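Local coordinates for magnetosome protein MamA (Magnetospirillum gryphiswaldense, PDB 3AS8) that probably acts as a self-recognising tetratricopeptide-repeat scaffold that assembles into complexes on the magnetosome, at residues Ile6-His18 / Met30-Val44. Numbering follows the deposited sequence.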
ATOM      1  N   ILE A   6      -3.592  30.482  16.649  1.00 48.94           N
ATOM      2  CA  ILE A   6      -3.396  29.683  17.882  1.00 46.95           C
ATOM      3  C   ILE A   6      -4.358  28.413  17.902  1.00 42.07           C
ATOM      4  O   ILE A   6      -3.942  27.259  18.228  1.00 37.38           O
ATOM      5  CB  ILE A   6      -3.457  30.635  19.120  1.00 51.98           C
ATOM      6  CG1 ILE A   6      -3.104  29.953  20.446  1.00 53.96           C
ATOM      7  CG2 ILE A   6      -4.796  31.336  19.197  1.00 57.65           C
ATOM      8  CD1 ILE A   6      -2.388  30.910  21.475  1.00 58.42           C
ATOM      9  N   ARG A   7      -5.616  28.594  17.528  1.00 39.80           N
ATOM     10  CA  ARG A   7      -6.536  27.452  17.605  1.00 39.09           C
ATOM     11  C   ARG A   7      -6.192  26.390  16.541  1.00 36.78           C
ATOM     12  O   ARG A   7      -6.157  25.185  16.838  1.00 37.96           O
ATOM     13  CB  ARG A   7      -7.981  27.900  17.425  1.00 40.69           C
ATOM     14  CG  ARG A   7      -9.025  26.790  17.580  1.00 39.29           C
ATOM     15  CD  ARG A   7     -10.366  27.226  16.946  1.00 44.64           C
ATOM     16  NE  ARG A   7     -10.247  27.267  15.500  1.00 42.08           N
ATOM     17  CZ  ARG A   7     -10.421  26.204  14.723  1.00 44.22           C
ATOM     18  NH1 ARG A   7     -10.810  25.059  15.232  1.00 43.49           N
ATOM     19  NH2 ARG A   7     -10.219  26.311  13.431  1.00 47.42           N
ATOM     20  N   GLN A   8      -5.973  26.829  15.325  1.00 37.70           N
ATOM     21  CA  GLN A   8      -5.611  25.919  14.223  1.00 39.70           C
ATOM     22  C   GLN A   8      -4.375  25.097  14.657  1.00 39.55           C
ATOM     23  O   GLN A   8      -4.360  23.879  14.557  1.00 39.10           O
ATOM     24  CB  GLN A   8      -5.321  26.704  12.963  1.00 43.27           C
ATOM     25  CG  GLN A   8      -6.550  26.990  12.050  1.00 49.75           C
ATOM     26  CD  GLN A   8      -6.300  28.038  10.958  1.00 56.01           C
ATOM     27  OE1 GLN A   8      -7.046  28.116   9.993  1.00 63.52           O
ATOM     28  NE2 GLN A   8      -5.269  28.860  11.120  1.00 60.61           N
ATOM     29  N   VAL A   9      -3.360  25.775  15.194  1.00 24.33           N
ATOM     30  CA  VAL A   9      -2.043  25.145  15.411  1.00 25.58           C
ATOM     31  C   VAL A   9      -2.157  24.201  16.571  1.00 23.86           C
ATOM     32  O   VAL A   9      -1.510  23.140  16.591  1.00 24.89           O
ATOM     33  CB  VAL A   9      -0.886  26.179  15.535  1.00 26.86           C
ATOM     34  CG1 VAL A   9       0.495  25.463  15.572  1.00 30.09           C
ATOM     35  CG2 VAL A   9      -0.913  27.116  14.385  1.00 33.81           C
ATOM     36  N   TYR A  10      -3.031  24.513  17.513  1.00 21.21           N
ATOM     37  CA  TYR A  10      -3.303  23.595  18.597  1.00 20.26           C
ATOM     38  C   TYR A  10      -3.833  22.209  18.085  1.00 18.34           C
ATOM     39  O   TYR A  10      -3.374  21.144  18.518  1.00 19.16           O
ATOM     40  CB  TYR A  10      -4.288  24.221  19.625  1.00 20.10           C
ATOM     41  CG  TYR A  10      -4.677  23.308  20.781  1.00 18.62           C
ATOM     42  CD1 TYR A  10      -3.858  23.172  21.905  1.00 24.79           C
ATOM     43  CD2 TYR A  10      -5.879  22.629  20.788  1.00 20.67           C
ATOM     44  CE1 TYR A  10      -4.210  22.363  22.936  1.00 28.63           C
ATOM     45  CE2 TYR A  10      -6.243  21.844  21.809  1.00 21.72           C
ATOM     46  CZ  TYR A  10      -5.412  21.696  22.883  1.00 26.47           C
ATOM     47  OH  TYR A  10      -5.785  20.894  23.921  1.00 33.81           O
ATOM     48  N   TYR A  11      -4.832  22.244  17.215  1.00 19.35           N
ATOM     49  CA  TYR A  11      -5.543  21.002  16.783  1.00 19.94           C
ATOM     50  C   TYR A  11      -4.642  20.281  15.767  1.00 21.06           C
ATOM     51  O   TYR A  11      -4.552  19.083  15.779  1.00 20.71           O
ATOM     52  CB  TYR A  11      -6.960  21.321  16.201  1.00 20.23           C
ATOM     53  CG  TYR A  11      -7.921  21.735  17.319  1.00 21.25           C
ATOM     54  CD1 TYR A  11      -8.349  20.830  18.266  1.00 23.81           C
ATOM     55  CD2 TYR A  11      -8.314  23.075  17.469  1.00 22.07           C
ATOM     56  CE1 TYR A  11      -9.223  21.216  19.335  1.00 25.64           C
ATOM     57  CE2 TYR A  11      -9.089  23.473  18.520  1.00 22.15           C
ATOM     58  CZ  TYR A  11      -9.570  22.539  19.457  1.00 27.33           C
ATOM     59  OH  TYR A  11     -10.390  22.980  20.518  1.00 31.81           O
ATOM     60  N   ARG A  12      -3.884  21.054  14.978  1.00 20.84           N
ATOM     61  CA  ARG A  12      -2.944  20.472  13.994  1.00 22.65           C
ATOM     62  C   ARG A  12      -1.880  19.688  14.663  1.00 22.00           C
ATOM     63  O   ARG A  12      -1.694  18.541  14.352  1.00 22.04           O
ATOM     64  CB  ARG A  12      -2.345  21.548  13.121  1.00 22.72           C
ATOM     65  CG  ARG A  12      -1.362  21.041  12.045  1.00 27.70           C
ATOM     66  CD  ARG A  12      -0.732  22.277  11.297  1.00 29.27           C
ATOM     67  NE  ARG A  12      -0.165  21.844  10.032  1.00 33.55           N
ATOM     68  CZ  ARG A  12       0.979  21.167   9.923  1.00 38.11           C
ATOM     69  NH1 ARG A  12       1.706  20.871  11.012  1.00 38.17           N
ATOM     70  NH2 ARG A  12       1.414  20.802   8.724  1.00 38.57           N
ATOM     71  N   ASP A  13      -1.177  20.303  15.598  1.00 22.87           N
ATOM     72  CA  ASP A  13      -0.084  19.667  16.272  1.00 23.71           C
ATOM     73  C   ASP A  13      -0.567  18.450  17.053  1.00 22.51           C
ATOM     74  O   ASP A  13       0.082  17.383  17.015  1.00 21.27           O
ATOM     75  CB  ASP A  13       0.593  20.595  17.335  1.00 24.68           C
ATOM     76  CG  ASP A  13       1.412  21.766  16.718  1.00 31.75           C
ATOM     77  OD1 ASP A  13       1.522  21.849  15.458  1.00 37.69           O
ATOM     78  OD2 ASP A  13       1.921  22.614  17.556  1.00 42.93           O
ATOM     79  N   LYS A  14      -1.649  18.627  17.833  1.00 21.57           N
ATOM     80  CA  LYS A  14      -2.168  17.541  18.634  1.00 22.65           C
ATOM     81  C   LYS A  14      -2.672  16.355  17.712  1.00 22.03           C
ATOM     82  O   LYS A  14      -2.468  15.145  18.029  1.00 22.01           O
ATOM     83  CB  LYS A  14      -3.253  18.043  19.593  1.00 23.77           C
ATOM     84  CG  LYS A  14      -3.350  17.309  20.901  1.00 28.22           C
ATOM     85  CD  LYS A  14      -4.247  18.076  21.907  1.00 31.33           C
ATOM     86  CE  LYS A  14      -4.022  17.674  23.371  1.00 39.75           C
ATOM     87  NZ  LYS A  14      -3.656  16.230  23.638  1.00 40.94           N
ATOM     88  N   GLY A  15      -3.352  16.703  16.622  1.00 20.51           N
ATOM     89  CA  GLY A  15      -3.922  15.699  15.726  1.00 20.61           C
ATOM     90  C   GLY A  15      -2.892  14.836  15.012  1.00 19.85           C
ATOM     91  O   GLY A  15      -2.967  13.596  14.957  1.00 19.71           O
ATOM     92  N   ILE A  16      -1.914  15.516  14.452  1.00 19.43           N
ATOM     93  CA  ILE A  16      -0.823  14.841  13.772  1.00 21.05           C
ATOM     94  C   ILE A  16      -0.024  14.005  14.750  1.00 21.79           C
ATOM     95  O   ILE A  16       0.465  12.898  14.442  1.00 22.44           O
ATOM     96  CB  ILE A  16       0.054  15.863  13.069  1.00 20.38           C
ATOM     97  CG1 ILE A  16      -0.738  16.452  11.889  1.00 19.26           C
ATOM     98  CG2 ILE A  16       1.368  15.216  12.648  1.00 20.88           C
ATOM     99  CD1 ILE A  16      -0.040  17.743  11.288  1.00 22.83           C
ATOM    100  N   SER A  17       0.133  14.512  15.950  1.00 22.31           N
ATOM    101  CA  SER A  17       0.806  13.705  16.948  1.00 24.73           C
ATOM    102  C   SER A  17       0.004  12.385  17.200  1.00 23.40           C
ATOM    103  O   SER A  17       0.549  11.251  17.158  1.00 22.67           O
ATOM    104  CB  SER A  17       1.015  14.551  18.198  1.00 26.07           C
ATOM    105  OG  SER A  17       1.664  13.803  19.164  1.00 34.05           O
ATOM    106  N   HIS A  18      -1.302  12.525  17.400  1.00 20.82           N
ATOM    107  CA  HIS A  18      -2.098  11.342  17.697  1.00 21.23           C
ATOM    108  C   HIS A  18      -1.929  10.324  16.512  1.00 21.22           C
ATOM    109  O   HIS A  18      -1.676   9.136  16.698  1.00 22.55           O
ATOM    110  CB  HIS A  18      -3.564  11.690  17.843  1.00 20.37           C
ATOM    111  CG  HIS A  18      -3.950  12.343  19.137  1.00 22.86           C
ATOM    112  ND1 HIS A  18      -3.502  11.917  20.360  1.00 27.84           N
ATOM    113  CD2 HIS A  18      -4.844  13.336  19.389  1.00 24.36           C
ATOM    114  CE1 HIS A  18      -4.063  12.643  21.309  1.00 29.21           C
ATOM    115  NE2 HIS A  18      -4.873  13.518  20.743  1.00 23.40           N
ATOM    116  N   MET A  30      -9.485  15.562  16.583  1.00 18.76           N
ATOM    117  CA  MET A  30      -8.701  16.803  16.497  1.00 20.00           C
ATOM    118  C   MET A  30      -8.580  17.341  15.086  1.00 18.44           C
ATOM    119  O   MET A  30      -8.748  18.558  14.855  1.00 19.82           O
ATOM    120  CB  MET A  30      -7.297  16.611  17.082  1.00 20.45           C
ATOM    121  CG  MET A  30      -7.183  16.284  18.608  1.00 27.98           C
ATOM    122  SD  MET A  30      -7.755  17.630  19.662  1.00 46.83           S
ATOM    123  CE  MET A  30      -9.329  17.027  20.203  1.00 41.17           C
ATOM    124  N   LEU A  31      -8.218  16.505  14.127  1.00 18.84           N
ATOM    125  CA  LEU A  31      -7.895  17.047  12.776  1.00 19.50           C
ATOM    126  C   LEU A  31      -9.120  17.521  12.019  1.00 21.18           C
ATOM    127  O   LEU A  31      -9.023  18.421  11.181  1.00 20.40           O
ATOM    128  CB  LEU A  31      -6.994  16.126  11.939  1.00 18.44           C
ATOM    129  CG  LEU A  31      -5.536  15.869  12.402  1.00 19.47           C
ATOM    130  CD1 LEU A  31      -4.839  14.715  11.615  1.00 19.53           C
ATOM    131  CD2 LEU A  31      -4.674  17.117  12.579  1.00 19.27           C
ATOM    132  N   GLU A  32     -10.287  16.988  12.347  1.00 19.96           N
ATOM    133  CA  GLU A  32     -11.518  17.496  11.780  1.00 21.78           C
ATOM    134  C   GLU A  32     -11.739  18.988  12.101  1.00 23.78           C
ATOM    135  O   GLU A  32     -12.467  19.683  11.377  1.00 24.71           O
ATOM    136  CB  GLU A  32     -12.707  16.722  12.345  1.00 22.71           C
ATOM    137  CG  GLU A  32     -13.000  15.440  11.583  1.00 26.69           C
ATOM    138  CD  GLU A  32     -14.237  14.652  12.088  1.00 29.76           C
ATOM    139  OE1 GLU A  32     -14.689  14.853  13.239  1.00 31.96           O
ATOM    140  OE2 GLU A  32     -14.755  13.824  11.310  1.00 27.86           O
ATOM    141  N   GLN A  33     -11.126  19.455  13.180  1.00 23.60           N
ATOM    142  CA  GLN A  33     -11.336  20.806  13.660  1.00 26.59           C
ATOM    143  C   GLN A  33     -10.359  21.777  13.042  1.00 29.75           C
ATOM    144  O   GLN A  33     -10.423  22.985  13.342  1.00 32.93           O
ATOM    145  CB  GLN A  33     -11.206  20.834  15.193  1.00 25.66           C
ATOM    146  CG  GLN A  33     -12.302  20.039  15.863  1.00 27.09           C
ATOM    147  CD  GLN A  33     -12.210  20.080  17.367  1.00 29.25           C
ATOM    148  OE1 GLN A  33     -12.490  21.124  17.951  1.00 26.63           O
ATOM    149  NE2 GLN A  33     -11.833  18.955  18.007  1.00 24.93           N
ATOM    150  N   VAL A  34      -9.406  21.265  12.254  1.00 29.66           N
ATOM    151  CA  VAL A  34      -8.528  22.143  11.473  1.00 30.90           C
ATOM    152  C   VAL A  34      -8.558  21.920   9.954  1.00 31.24           C
ATOM    153  O   VAL A  34      -8.198  22.838   9.190  1.00 31.60           O
ATOM    154  CB  VAL A  34      -7.053  22.160  11.983  1.00 31.15           C
ATOM    155  CG1 VAL A  34      -6.415  20.800  12.059  1.00 26.81           C
ATOM    156  CG2 VAL A  34      -6.228  23.097  11.092  1.00 36.31           C
ATOM    157  N   TYR A  35      -8.991  20.740   9.502  1.00 29.15           N
ATOM    158  CA  TYR A  35      -8.993  20.454   8.071  1.00 29.29           C
ATOM    159  C   TYR A  35      -9.945  21.419   7.380  1.00 32.35           C
ATOM    160  O   TYR A  35     -11.062  21.600   7.820  1.00 32.02           O
ATOM    161  CB  TYR A  35      -9.395  18.990   7.748  1.00 28.79           C
ATOM    162  CG  TYR A  35      -9.574  18.781   6.275  1.00 27.13           C
ATOM    163  CD1 TYR A  35      -8.465  18.813   5.418  1.00 29.72           C
ATOM    164  CD2 TYR A  35     -10.828  18.587   5.717  1.00 30.46           C
ATOM    165  CE1 TYR A  35      -8.604  18.683   3.990  1.00 31.31           C
ATOM    166  CE2 TYR A  35     -10.982  18.413   4.294  1.00 30.24           C
ATOM    167  CZ  TYR A  35      -9.865  18.484   3.455  1.00 30.68           C
ATOM    168  OH  TYR A  35     -10.024  18.332   2.095  1.00 36.52           O
ATOM    169  N   ASP A  36      -9.513  21.954   6.240  1.00 33.88           N
ATOM    170  CA  ASP A  36     -10.297  22.940   5.497  1.00 38.59           C
ATOM    171  C   ASP A  36      -9.910  22.737   4.035  1.00 40.51           C
ATOM    172  O   ASP A  36      -8.753  22.953   3.693  1.00 40.86           O
ATOM    173  CB  ASP A  36      -9.939  24.364   5.984  1.00 39.92           C
ATOM    174  CG  ASP A  36     -10.719  25.445   5.261  1.00 46.02           C
ATOM    175  OD1 ASP A  36     -10.742  26.584   5.762  1.00 48.52           O
ATOM    176  OD2 ASP A  36     -11.336  25.126   4.220  1.00 46.66           O
ATOM    177  N   ALA A  37     -10.839  22.242   3.214  1.00 43.58           N
ATOM    178  CA  ALA A  37     -10.623  22.110   1.747  1.00 47.94           C
ATOM    179  C   ALA A  37     -10.145  23.372   0.994  1.00 52.40           C
ATOM    180  O   ALA A  37      -9.502  23.227  -0.061  1.00 54.79           O
ATOM    181  CB  ALA A  37     -11.890  21.552   1.042  1.00 49.33           C
ATOM    182  N   ASP A  38     -10.434  24.580   1.493  1.00 55.69           N
ATOM    183  CA  ASP A  38     -10.045  25.831   0.761  1.00 60.98           C
ATOM    184  C   ASP A  38      -8.642  26.297   1.136  1.00 60.34           C
ATOM    185  O   ASP A  38      -7.890  26.728   0.254  1.00 62.83           O
ATOM    186  CB  ASP A  38     -10.998  27.001   0.997  1.00 64.88           C
ATOM    187  CG  ASP A  38     -12.404  26.558   1.241  1.00 67.13           C
ATOM    188  OD1 ASP A  38     -12.791  26.558   2.442  1.00 65.73           O
ATOM    189  OD2 ASP A  38     -13.086  26.193   0.244  1.00 70.64           O
ATOM    190  N   ALA A  39      -8.299  26.219   2.434  1.00 56.76           N
ATOM    191  CA  ALA A  39      -6.929  26.505   2.887  1.00 54.71           C
ATOM    192  C   ALA A  39      -6.255  25.145   3.073  1.00 49.34           C
ATOM    193  O   ALA A  39      -5.867  24.746   4.185  1.00 47.13           O
ATOM    194  CB  ALA A  39      -6.923  27.332   4.182  1.00 54.70           C
ATOM    195  N   PHE A  40      -6.109  24.437   1.963  1.00 47.97           N
ATOM    196  CA  PHE A  40      -5.584  23.070   1.988  1.00 44.31           C
ATOM    197  C   PHE A  40      -4.138  22.831   2.569  1.00 42.07           C
ATOM    198  O   PHE A  40      -3.182  23.428   2.108  1.00 43.40           O
ATOM    199  CB  PHE A  40      -5.692  22.476   0.598  1.00 45.44           C
ATOM    200  CG  PHE A  40      -5.581  20.985   0.607  1.00 45.80           C
ATOM    201  CD1 PHE A  40      -6.687  20.200   0.951  1.00 43.80           C
ATOM    202  CD2 PHE A  40      -4.343  20.360   0.373  1.00 47.24           C
ATOM    203  CE1 PHE A  40      -6.579  18.830   1.001  1.00 44.18           C
ATOM    204  CE2 PHE A  40      -4.238  18.970   0.422  1.00 45.17           C
ATOM    205  CZ  PHE A  40      -5.341  18.223   0.736  1.00 45.13           C
ATOM    206  N   ASP A  41      -3.997  21.887   3.522  1.00 38.08           N
ATOM    207  CA  ASP A  41      -2.716  21.562   4.224  1.00 36.78           C
ATOM    208  C   ASP A  41      -2.431  20.070   4.059  1.00 35.70           C
ATOM    209  O   ASP A  41      -3.209  19.264   4.585  1.00 32.25           O
ATOM    210  CB  ASP A  41      -2.899  21.908   5.700  1.00 35.48           C
ATOM    211  CG  ASP A  41      -1.682  21.564   6.614  1.00 37.43           C
ATOM    212  OD1 ASP A  41      -0.906  20.573   6.443  1.00 39.42           O
ATOM    213  OD2 ASP A  41      -1.527  22.313   7.597  1.00 40.50           O
ATOM    214  N   VAL A  42      -1.341  19.701   3.351  1.00 36.62           N
ATOM    215  CA  VAL A  42      -1.147  18.281   2.891  1.00 35.24           C
ATOM    216  C   VAL A  42      -0.892  17.367   4.085  1.00 33.66           C
ATOM    217  O   VAL A  42      -1.376  16.233   4.133  1.00 32.20           O
ATOM    218  CB  VAL A  42      -0.029  18.109   1.794  1.00 37.35           C
ATOM    219  CG1 VAL A  42       1.329  18.462   2.298  1.00 39.41           C
ATOM    220  CG2 VAL A  42       0.021  16.661   1.265  1.00 36.66           C
ATOM    221  N   GLU A  43      -0.224  17.886   5.098  1.00 31.89           N
ATOM    222  CA  GLU A  43       0.139  17.054   6.256  1.00 31.67           C
ATOM    223  C   GLU A  43      -1.095  16.742   7.129  1.00 27.85           C
ATOM    224  O   GLU A  43      -1.211  15.625   7.680  1.00 27.28           O
ATOM    225  CB  GLU A  43       1.233  17.795   6.996  1.00 34.19           C
ATOM    226  CG  GLU A  43       2.300  16.947   7.601  1.00 40.06           C
ATOM    227  CD  GLU A  43       2.963  15.979   6.661  1.00 42.28           C
ATOM    228  OE1 GLU A  43       3.083  14.801   7.073  1.00 46.04           O
ATOM    229  OE2 GLU A  43       3.382  16.367   5.551  1.00 45.58           O
ATOM    230  N   VAL A  44      -2.028  17.705   7.186  1.00 27.13           N
ATOM    231  CA  VAL A  44      -3.293  17.545   7.852  1.00 25.16           C
ATOM    232  C   VAL A  44      -4.142  16.557   7.013  1.00 25.90           C
ATOM    233  O   VAL A  44      -4.646  15.550   7.569  1.00 22.82           O
ATOM    234  CB  VAL A  44      -3.998  18.902   8.073  1.00 26.50           C
ATOM    235  CG1 VAL A  44      -5.488  18.687   8.424  1.00 25.40           C
ATOM    236  CG2 VAL A  44      -3.236  19.736   9.179  1.00 23.19           C
TER
HETATM  237  O   HOH W   1     -12.222  23.855  17.061  1.00 51.28           O
HETATM  238  O   HOH W   2      -9.061  25.419  10.025  1.00 57.99           O
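Asp41 OD1 is gripped by Arg12 NH2 at 3.3 Å on its syn lone pair, by the backbone N of Val44 from above the carboxylate plane and, weakly, by Glu43 N. The other oxygen, OD2, takes the nearly straight bond from Arg12 NE at 2.8 Å, so the guanidinium meets the carboxylate side-on, their planes 32° apart. Arg12 reaches this far because CG stands anti to the backbone N (chi1 -179°) and the chain runs extended to NE, passing Val44 CG2. As N-cap of helix 42-54, Asp41 thus ties that helix start to helix 5-20. Replacing Arg12 by alanine is likely to leave the Asp41 carboxylate without its cationic mate and less firmly fixed in its rotation. Helices 5-20 and 24-31 form an antiparallel hairpin at the N-terminal end of the tetratricopeptide-repeat array, and Met30 packs as a knob among Tyr11, Lys14, Gly15 and His18. Met30 SD lies at the edge of the Tyr11 ring, 3.5 Å from Tyr11 CD1, a Met-aromatic contact. Gly15 lets the backbones close in: Leu31 CD2 sits 3.5 Å from Gly15 CA, where a CB would clash. Gln33 lays CB over one face of Tyr11, 4.2 Å from the centroid, while Gln33 NE2 hydrogen-bonds back to Val29 O. Toward the start of helix 5-20, Arg7 NH1 donates to Gln33 O at 2.8 Å, and Arg7 NE forms a salt bridge with Asp4.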